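Long-range contact in CPXV203 protein (Cowpox virus, PDB 4HKJ), which probably binds class I MHC molecules and keeps them inside the infected cell, helping cowpox virus to evade T cells: residues 12-26 with 140-154. Sequence-based numbering, arbitrary orientation.
Sequences EETWKLKIGMCIQAK and CINHLGVNYSFMNEC
Gln24 O accepts the backbone N-H of Asn142 at 2.7 Å from Asn142 N, with 154° at the hydrogen, just where the chain turns a corner at Asn142. Beyond it the strands 15-25 and 143-152 run antiparallel, their axes 168° apart, with backbone bonds as far as Lys16 N to Met151 O (3.2 Å). At the other end Glu153 N reaches Thr14 O at 3.2 Å. Asn152 is the N-cap there: OD1 takes the N-H of Glu155, while ND2 gives a weak bond to Glu12 O. The Asn152 chi1 of 52° sets CG between the backbone N and the carbonyl carbon and so carries the amide that makes these two bonds. Asn152 CB lies over the face of the Trp15 five-membered ring, 3.9 Å from the centroid, as a CH-pi contact. Glu153 OE2 lies beside the extended Lys16 chain, 3.6 Å from NZ, a long salt bridge; Arg156 pairs with OE1. Leu17 CB meets Phe150 CD1 at 3.5 Å, and Met21 CE meets Val146 CG2 at 3.7 Å. This apolar face closes a beta-sandwich core: Met21 packs on Val108 of strand 103-110 and Leu144 on Val134 of strand 131-137, while the far edge of strand 15-25 pairs with strand 81-88.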
loop_
_atom_site.group_PDB
_atom_site.type_symbol
_atom_site.label_atom_id
_atom_site.label_comp_id
_atom_site.label_asym_id
_atom_site.label_seq_id
_atom_site.Cartn_x
_atom_site.Cartn_y
_atom_site.Cartn_z
ATOM N N GLU D 12 -22.634 16.701 8.211
ATOM C CA GLU D 12 -22.973 16.313 6.847
ATOM C C GLU D 12 -22.627 17.406 5.839
ATOM O O GLU D 12 -22.645 17.173 4.630
ATOM C CB GLU D 12 -24.457 15.954 6.740
ATOM C CG GLU D 12 -24.869 14.746 7.568
ATOM C CD GLU D 12 -26.337 14.401 7.404
ATOM O OE1 GLU D 12 -26.996 14.996 6.524
ATOM O OE2 GLU D 12 -26.834 13.537 8.157
ATOM N N GLU D 13 -22.309 18.597 6.339
ATOM C CA GLU D 13 -22.015 19.737 5.475
ATOM C C GLU D 13 -20.538 20.129 5.495
ATOM O O GLU D 13 -20.070 20.854 4.617
ATOM C CB GLU D 13 -22.886 20.941 5.853
ATOM C CG GLU D 13 -24.384 20.705 5.698
ATOM C CD GLU D 13 -25.197 21.977 5.867
ATOM O OE1 GLU D 13 -24.591 23.069 5.929
ATOM O OE2 GLU D 13 -26.441 21.887 5.937
ATOM N N THR D 14 -19.806 19.652 6.497
ATOM C CA THR D 14 -18.384 19.952 6.611
ATOM C C THR D 14 -17.559 18.977 5.781
ATOM O O THR D 14 -17.384 17.823 6.167
ATOM C CB THR D 14 -17.904 19.880 8.073
ATOM O OG1 THR D 14 -18.728 20.715 8.897
ATOM C CG2 THR D 14 -16.455 20.334 8.183
ATOM N N TRP D 15 -17.053 19.442 4.643
ATOM C CA TRP D 15 -16.240 18.601 3.769
ATOM C C TRP D 15 -14.752 18.903 3.914
ATOM O O TRP D 15 -14.344 20.062 3.930
ATOM C CB TRP D 15 -16.682 18.761 2.313
ATOM C CG TRP D 15 -17.949 18.031 1.998
ATOM C CD1 TRP D 15 -19.210 18.371 2.390
ATOM C CD2 TRP D 15 -18.078 16.834 1.221
ATOM N NE1 TRP D 15 -20.118 17.458 1.908
ATOM C CE2 TRP D 15 -19.448 16.506 1.187
ATOM C CE3 TRP D 15 -17.171 16.010 0.551
ATOM C CZ2 TRP D 15 -19.930 15.388 0.509
ATOM C CZ3 TRP D 15 -17.651 14.901 -0.121
ATOM C CH2 TRP D 15 -19.019 14.600 -0.138
ATOM N N LYS D 16 -13.946 17.852 4.023
ATOM C CA LYS D 16 -12.506 18.011 4.184
ATOM C C LYS D 16 -11.726 17.323 3.068
ATOM O O LYS D 16 -12.096 16.239 2.612
ATOM C CB LYS D 16 -12.054 17.479 5.546
ATOM C CG LYS D 16 -12.712 18.172 6.724
ATOM C CD LYS D 16 -12.033 17.814 8.035
ATOM C CE LYS D 16 -12.639 18.593 9.191
ATOM N NZ LYS D 16 -11.952 18.304 10.480
ATOM N N LEU D 17 -10.644 17.960 2.633
ATOM C CA LEU D 17 -9.813 17.418 1.565
ATOM C C LEU D 17 -8.366 17.240 2.009
ATOM O O LEU D 17 -7.741 18.171 2.518
ATOM C CB LEU D 17 -9.865 18.323 0.333
ATOM C CG LEU D 17 -8.936 17.943 -0.827
ATOM C CD1 LEU D 17 -9.260 16.552 -1.349
ATOM C CD2 LEU D 17 -9.020 18.972 -1.944
ATOM N N LYS D 18 -7.841 16.035 1.810
ATOM C CA LYS D 18 -6.444 15.751 2.107
ATOM C C LYS D 18 -5.789 15.008 0.953
ATOM O O LYS D 18 -6.230 13.924 0.572
ATOM C CB LYS D 18 -6.312 14.926 3.386
ATOM C CG LYS D 18 -4.884 14.500 3.688
ATOM C CD LYS D 18 -4.808 13.630 4.931
ATOM C CE LYS D 18 -5.282 14.380 6.163
ATOM N NZ LYS D 18 -5.193 13.535 7.385
ATOM N N ILE D 19 -4.738 15.599 0.395
ATOM C CA ILE D 19 -3.961 14.946 -0.649
ATOM C C ILE D 19 -2.552 14.647 -0.149
ATOM O O ILE D 19 -1.777 15.561 0.130
ATOM C CB ILE D 19 -3.874 15.809 -1.921
ATOM C CG1 ILE D 19 -5.272 16.112 -2.461
ATOM C CG2 ILE D 19 -3.037 15.109 -2.979
ATOM C CD1 ILE D 19 -5.271 16.889 -3.762
ATOM N N GLY D 20 -2.230 13.363 -0.032
ATOM C CA GLY D 20 -0.904 12.945 0.379
ATOM C C GLY D 20 -0.075 12.523 -0.818
ATOM O O GLY D 20 -0.605 11.976 -1.783
HETATM N N MSE D 21 1.227 12.783 -0.760
HETATM C CA MSE D 21 2.121 12.441 -1.861
HETATM C C MSE D 21 3.526 12.125 -1.362
HETATM O O MSE D 21 4.194 12.979 -0.779
HETATM C CB MSE D 21 2.165 13.577 -2.883
HETATM C CG MSE D 21 3.077 13.312 -4.067
HETATM SE SE MSE D 21 2.954 14.694 -5.437
HETATM C CE MSE D 21 1.038 14.589 -5.791
ATOM N N CYS D 22 3.966 10.890 -1.587
ATOM C CA CYS D 22 5.292 10.461 -1.158
ATOM C C CYS D 22 6.259 10.427 -2.337
ATOM O O CYS D 22 6.026 9.729 -3.324
ATOM C CB CYS D 22 5.224 9.084 -0.490
ATOM S SG CYS D 22 6.795 8.509 0.212
ATOM N N ILE D 23 7.342 11.187 -2.226
ATOM C CA ILE D 23 8.345 11.251 -3.280
ATOM C C ILE D 23 9.662 10.648 -2.802
ATOM O O ILE D 23 10.212 11.069 -1.784
ATOM C CB ILE D 23 8.599 12.703 -3.728
ATOM C CG1 ILE D 23 7.278 13.459 -3.881
ATOM C CG2 ILE D 23 9.389 12.730 -5.025
ATOM C CD1 ILE D 23 7.449 14.927 -4.210
ATOM N N GLN D 24 10.162 9.658 -3.535
ATOM C CA GLN D 24 11.434 9.029 -3.195
ATOM C C GLN D 24 12.541 9.477 -4.147
ATOM O O GLN D 24 12.377 9.442 -5.366
ATOM C CB GLN D 24 11.309 7.503 -3.200
ATOM C CG GLN D 24 12.580 6.774 -2.786
ATOM C CD GLN D 24 12.406 5.269 -2.731
ATOM O OE1 GLN D 24 11.733 4.678 -3.576
ATOM N NE2 GLN D 24 13.012 4.641 -1.729
ATOM N N ALA D 25 13.667 9.894 -3.577
ATOM C CA ALA D 25 14.785 10.408 -4.358
ATOM C C ALA D 25 15.497 9.301 -5.125
ATOM O O ALA D 25 15.530 8.151 -4.689
ATOM C CB ALA D 25 15.764 11.142 -3.455
ATOM N N LYS D 26 16.070 9.661 -6.269
ATOM C CA LYS D 26 16.817 8.713 -7.087
ATOM C C LYS D 26 18.222 9.233 -7.366
ATOM O O LYS D 26 18.398 10.386 -7.760
ATOM C CB LYS D 26 16.086 8.447 -8.403
ATOM C CG LYS D 26 16.838 7.535 -9.360
ATOM C CD LYS D 26 16.037 7.281 -10.627
ATOM C CE LYS D 26 16.748 6.293 -11.539
ATOM N NZ LYS D 26 15.933 5.963 -12.739
ATOM N N CYS D 140 15.463 12.417 -11.151
ATOM C CA CYS D 140 15.787 12.591 -9.739
ATOM C C CYS D 140 14.738 11.972 -8.814
ATOM O O CYS D 140 14.878 12.019 -7.594
ATOM C CB CYS D 140 15.980 14.075 -9.406
ATOM S SG CYS D 140 14.544 15.131 -9.741
ATOM N N ILE D 141 13.695 11.388 -9.397
ATOM C CA ILE D 141 12.636 10.768 -8.605
ATOM C C ILE D 141 12.496 9.275 -8.893
ATOM O O ILE D 141 12.216 8.871 -10.024
ATOM C CB ILE D 141 11.281 11.471 -8.824
ATOM C CG1 ILE D 141 11.345 12.905 -8.299
ATOM C CG2 ILE D 141 10.163 10.705 -8.137
ATOM C CD1 ILE D 141 10.089 13.701 -8.544
ATOM N N ASN D 142 12.690 8.462 -7.860
ATOM C CA ASN D 142 12.659 7.010 -8.001
ATOM C C ASN D 142 11.246 6.432 -7.972
ATOM O O ASN D 142 10.934 5.497 -8.710
ATOM C CB ASN D 142 13.513 6.351 -6.917
ATOM C CG ASN D 142 13.822 4.902 -7.221
ATOM O OD1 ASN D 142 13.880 4.500 -8.384
ATOM N ND2 ASN D 142 14.022 4.106 -6.178
ATOM N N HIS D 143 10.399 6.989 -7.112
ATOM C CA HIS D 143 9.017 6.535 -6.997
ATOM C C HIS D 143 8.108 7.627 -6.437
ATOM O O HIS D 143 8.533 8.441 -5.619
ATOM C CB HIS D 143 8.931 5.284 -6.120
ATOM C CG HIS D 143 7.558 4.693 -6.049
ATOM N ND1 HIS D 143 6.596 5.152 -5.177
ATOM C CD2 HIS D 143 6.984 3.684 -6.746
ATOM C CE1 HIS D 143 5.488 4.450 -5.339
ATOM N NE2 HIS D 143 5.698 3.552 -6.284
ATOM N N LEU D 144 6.854 7.634 -6.884
ATOM C CA LEU D 144 5.873 8.608 -6.416
ATOM C C LEU D 144 4.525 7.947 -6.141
ATOM O O LEU D 144 3.950 7.300 -7.017
ATOM C CB LEU D 144 5.711 9.740 -7.435
ATOM C CG LEU D 144 4.842 10.939 -7.050
ATOM C CD1 LEU D 144 5.484 12.229 -7.529
ATOM C CD2 LEU D 144 3.438 10.810 -7.621
ATOM N N GLY D 145 4.028 8.116 -4.920
ATOM C CA GLY D 145 2.728 7.594 -4.543
ATOM C C GLY D 145 1.795 8.714 -4.132
ATOM O O GLY D 145 2.232 9.723 -3.583
ATOM N N VAL D 146 0.505 8.541 -4.406
ATOM C CA VAL D 146 -0.488 9.565 -4.088
ATOM C C VAL D 146 -1.680 8.984 -3.338
ATOM O O VAL D 146 -2.343 8.069 -3.824
ATOM C CB VAL D 146 -1.003 10.271 -5.350
ATOM C CG1 VAL D 146 -2.109 11.257 -5.000
ATOM C CG2 VAL D 146 0.130 10.973 -6.072
ATOM N N ASN D 147 -1.956 9.524 -2.155
ATOM C CA ASN D 147 -3.148 9.138 -1.416
ATOM C C ASN D 147 -4.183 10.255 -1.458
ATOM O O ASN D 147 -3.836 11.436 -1.420
ATOM C CB ASN D 147 -2.805 8.761 0.023
ATOM C CG ASN D 147 -3.619 7.583 0.521
ATOM O OD1 ASN D 147 -3.231 6.426 0.345
ATOM N ND2 ASN D 147 -4.756 7.869 1.145
ATOM N N TYR D 148 -5.451 9.874 -1.543
ATOM C CA TYR D 148 -6.527 10.834 -1.755
ATOM C C TYR D 148 -7.709 10.574 -0.824
ATOM O O TYR D 148 -8.146 9.435 -0.657
ATOM C CB TYR D 148 -6.955 10.812 -3.227
ATOM C CG TYR D 148 -8.409 11.140 -3.489
ATOM C CD1 TYR D 148 -8.898 12.427 -3.309
ATOM C CD2 TYR D 148 -9.283 10.164 -3.952
ATOM C CE1 TYR D 148 -10.223 12.728 -3.560
ATOM C CE2 TYR D 148 -10.609 10.456 -4.208
ATOM C CZ TYR D 148 -11.074 11.739 -4.009
ATOM O OH TYR D 148 -12.392 12.037 -4.262
ATOM N N SER D 149 -8.210 11.641 -0.210
ATOM C CA SER D 149 -9.328 11.545 0.720
ATOM C C SER D 149 -10.189 12.804 0.672
ATOM O O SER D 149 -9.698 13.912 0.892
ATOM C CB SER D 149 -8.820 11.304 2.142
ATOM O OG SER D 149 -9.899 11.137 3.046
ATOM N N PHE D 150 -11.475 12.625 0.385
ATOM C CA PHE D 150 -12.393 13.748 0.238
ATOM C C PHE D 150 -13.810 13.337 0.627
ATOM O O PHE D 150 -14.528 12.729 -0.167
ATOM C CB PHE D 150 -12.368 14.256 -1.207
ATOM C CG PHE D 150 -13.084 15.562 -1.409
ATOM C CD1 PHE D 150 -12.737 16.676 -0.667
ATOM C CD2 PHE D 150 -14.087 15.680 -2.356
ATOM C CE1 PHE D 150 -13.384 17.882 -0.853
ATOM C CE2 PHE D 150 -14.740 16.886 -2.549
ATOM C CZ PHE D 150 -14.388 17.987 -1.796
HETATM N N MSE D 151 -14.207 13.672 1.850
HETATM C CA MSE D 151 -15.524 13.309 2.363
HETATM C C MSE D 151 -15.909 14.172 3.557
HETATM O O MSE D 151 -15.079 14.894 4.102
HETATM C CB MSE D 151 -15.553 11.832 2.756
HETATM C CG MSE D 151 -14.457 11.432 3.727
HETATM SE SE MSE D 151 -14.410 9.513 4.067
HETATM C CE MSE D 151 -12.769 9.436 5.119
ATOM N N ASN D 152 -17.174 14.093 3.959
ATOM C CA ASN D 152 -17.653 14.868 5.098
ATOM C C ASN D 152 -17.414 14.171 6.435
ATOM O O ASN D 152 -17.051 12.995 6.475
ATOM C CB ASN D 152 -19.130 15.244 4.930
ATOM C CG ASN D 152 -20.008 14.048 4.617
ATOM O OD1 ASN D 152 -19.674 12.911 4.948
ATOM N ND2 ASN D 152 -21.144 14.302 3.978
ATOM N N GLU D 153 -17.619 14.904 7.525
ATOM C CA GLU D 153 -17.337 14.392 8.863
ATOM C C GLU D 153 -18.250 13.240 9.272
ATOM O O GLU D 153 -17.882 12.420 10.111
ATOM C CB GLU D 153 -17.415 15.517 9.897
ATOM C CG GLU D 153 -16.234 16.471 9.860
ATOM C CD GLU D 153 -14.927 15.786 10.206
ATOM O OE1 GLU D 153 -14.742 15.421 11.386
ATOM O OE2 GLU D 153 -14.090 15.609 9.298
ATOM N N CYS D 154 -19.437 13.181 8.677
ATOM C CA CYS D 154 -20.379 12.110 8.975
ATOM C C CYS D 154 -19.879 10.776 8.432
ATOM O O CYS D 154 -19.775 9.795 9.168
ATOM C CB CYS D 154 -21.757 12.429 8.396
ATOM S SG CYS D 154 -23.030 11.211 8.802
#